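Local coordinates for protein beta-glucuronidase (Dictyoglomus thermophilum, PDB 6XXW) that probably hydrolyses beta-glucuronides, releasing glucuronic acid, at residues Cys465-Tyr470 and Ile502-Gly507. Sequence-based numbering, arbitrary orientation.
Sequences CVNRYY and ILSEFG
The Asn467 amide lies against the Glu505 carboxylate with their planes 25° apart, a stacked pair in which ND2 of Asn467 is 3.2 Å from CD of Glu505. The Tyr469 ring stands steeply to that carboxylate, at 78°, and receives partners at its edge: its OH donates to Glu505 OE1 at 2.5 Å, on the anti side of the acid, while Gly507 O lies 3.3 Å from Tyr469 CD1, near the ring plane. Val466 CG2 sits over the centre of the Arg468 guanidinium, 3.5 Å above its plane, and Leu503 CD2 lies over one face of the Phe506 ring, offset toward the rim. The amide is fixed in rotation by its oxygen, since Ser504 OG donates to Asn467 OD1 over 2.7 Å, and by ND2, which is hydrogen-bonded to Glu416. Glu505 CG lies anti to the carbonyl carbon (chi1 -72°) and the chain is extended beyond it, which carries the carboxylate obliquely across Asn467 and presents OE2 to Arg338 in a salt bridge.

Beneath these side chains the two strands pair in parallel. Val466 N reaches Ile502 O at 3.1 Å, Ser504 N reaches Val466 O, and Arg468 N donates to Glu505 O at 3.0 Å. Cys465 pairs with Ile502 and Val466 with Leu503, but Asn467 pairs with Glu505; this one-residue shift is a beta bulge, and it turns Ser504 toward the partner strand.

A Tris molecule, probably from the crystallisation liquor, hydrogen-bonds Glu505 OE2, consistent with a pocket at the C-terminal strand ends, where TIM barrels carry their active sites. Helix 482-497 joins the strands as a beta-alpha-beta unit. Val466 packs on its Leu490 and Arg468 bridges to its Asp489, Leu503 and Phe506 meet helix 524-538, and strands 444-448 and 544-550 flank the pair.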
# COMPACT_ATOMS: atom_id res chain seq x y z
N CYS A 465 -6.76 -26.75 -23.82
CA CYS A 465 -6.45 -25.62 -22.95
C CYS A 465 -6.66 -26.07 -21.51
O CYS A 465 -7.77 -26.44 -21.12
CB CYS A 465 -7.34 -24.41 -23.28
SG CYS A 465 -6.95 -23.54 -24.82
N VAL A 466 -5.60 -26.05 -20.70
CA VAL A 466 -5.67 -26.52 -19.33
C VAL A 466 -5.26 -25.39 -18.38
O VAL A 466 -4.25 -24.70 -18.61
CB VAL A 466 -4.80 -27.77 -19.09
CG1 VAL A 466 -3.34 -27.51 -19.35
CG2 VAL A 466 -5.02 -28.31 -17.69
N ASN A 467 -6.07 -25.20 -17.34
CA ASN A 467 -5.80 -24.26 -16.26
C ASN A 467 -5.17 -25.02 -15.11
O ASN A 467 -5.73 -26.01 -14.64
CB ASN A 467 -7.10 -23.62 -15.76
CG ASN A 467 -7.81 -22.79 -16.84
OD1 ASN A 467 -7.28 -22.56 -17.93
ND2 ASN A 467 -9.02 -22.32 -16.52
N ARG A 468 -4.00 -24.56 -14.63
CA ARG A 468 -3.34 -25.25 -13.52
C ARG A 468 -2.79 -24.24 -12.52
O ARG A 468 -2.21 -23.22 -12.90
CB ARG A 468 -2.21 -26.16 -14.03
CG ARG A 468 -2.72 -27.46 -14.72
CD ARG A 468 -3.54 -28.29 -13.74
NE ARG A 468 -4.09 -29.53 -14.32
CZ ARG A 468 -5.38 -29.75 -14.51
NH1 ARG A 468 -6.27 -28.81 -14.22
NH2 ARG A 468 -5.80 -30.92 -15.00
N TYR A 469 -2.97 -24.55 -11.23
CA TYR A 469 -2.69 -23.65 -10.12
C TYR A 469 -1.91 -24.37 -9.02
O TYR A 469 -2.11 -24.13 -7.83
CB TYR A 469 -3.99 -23.06 -9.57
CG TYR A 469 -4.58 -22.01 -10.50
CD1 TYR A 469 -4.09 -20.70 -10.50
CD2 TYR A 469 -5.60 -22.33 -11.39
CE1 TYR A 469 -4.61 -19.72 -11.35
CE2 TYR A 469 -6.13 -21.37 -12.25
CZ TYR A 469 -5.62 -20.07 -12.23
OH TYR A 469 -6.14 -19.11 -13.08
N TYR A 470 -1.01 -25.28 -9.41
CA TYR A 470 -0.21 -25.99 -8.44
C TYR A 470 0.58 -25.00 -7.59
O TYR A 470 1.15 -24.04 -8.11
CB TYR A 470 0.74 -26.95 -9.15
CG TYR A 470 0.06 -28.02 -10.01
CD1 TYR A 470 -0.81 -28.94 -9.44
CD2 TYR A 470 0.30 -28.10 -11.38
CE1 TYR A 470 -1.42 -29.92 -10.21
CE2 TYR A 470 -0.30 -29.08 -12.15
CZ TYR A 470 -1.15 -29.98 -11.56
OH TYR A 470 -1.76 -30.95 -12.32
N ILE A 502 -2.26 -25.60 -24.82
CA ILE A 502 -2.00 -24.27 -24.28
C ILE A 502 -2.20 -24.34 -22.77
O ILE A 502 -3.26 -24.79 -22.31
CB ILE A 502 -2.93 -23.22 -24.91
CG1 ILE A 502 -2.71 -23.13 -26.42
CG2 ILE A 502 -2.76 -21.86 -24.20
CD1 ILE A 502 -3.74 -22.24 -27.16
N LEU A 503 -1.20 -23.89 -22.00
CA LEU A 503 -1.44 -23.68 -20.58
C LEU A 503 -2.24 -22.39 -20.49
O LEU A 503 -1.68 -21.29 -20.49
CB LEU A 503 -0.13 -23.60 -19.79
CG LEU A 503 -0.27 -23.48 -18.27
CD1 LEU A 503 -0.94 -24.71 -17.71
CD2 LEU A 503 1.09 -23.27 -17.59
N SER A 504 -3.57 -22.53 -20.43
CA SER A 504 -4.47 -21.39 -20.63
C SER A 504 -4.68 -20.53 -19.38
O SER A 504 -5.19 -19.41 -19.51
CB SER A 504 -5.83 -21.89 -21.14
OG SER A 504 -6.30 -22.99 -20.39
N GLU A 505 -4.30 -21.01 -18.20
CA GLU A 505 -4.33 -20.19 -17.00
C GLU A 505 -3.30 -20.73 -16.01
O GLU A 505 -3.15 -21.94 -15.86
CB GLU A 505 -5.68 -20.19 -16.29
CG GLU A 505 -6.79 -19.44 -16.98
CD GLU A 505 -8.04 -19.35 -16.11
OE1 GLU A 505 -7.92 -19.47 -14.87
OE2 GLU A 505 -9.15 -19.15 -16.68
N PHE A 506 -2.65 -19.81 -15.32
CA PHE A 506 -1.83 -20.10 -14.15
C PHE A 506 -1.44 -18.76 -13.57
O PHE A 506 -1.29 -17.78 -14.30
CB PHE A 506 -0.59 -20.96 -14.49
CG PHE A 506 0.39 -20.32 -15.46
CD1 PHE A 506 0.04 -20.12 -16.79
CD2 PHE A 506 1.67 -19.96 -15.03
CE1 PHE A 506 0.94 -19.56 -17.67
CE2 PHE A 506 2.58 -19.40 -15.90
CZ PHE A 506 2.23 -19.19 -17.24
N GLY A 507 -1.30 -18.72 -12.25
CA GLY A 507 -0.98 -17.47 -11.60
C GLY A 507 -1.31 -17.53 -10.12
O GLY A 507 -1.77 -18.55 -9.60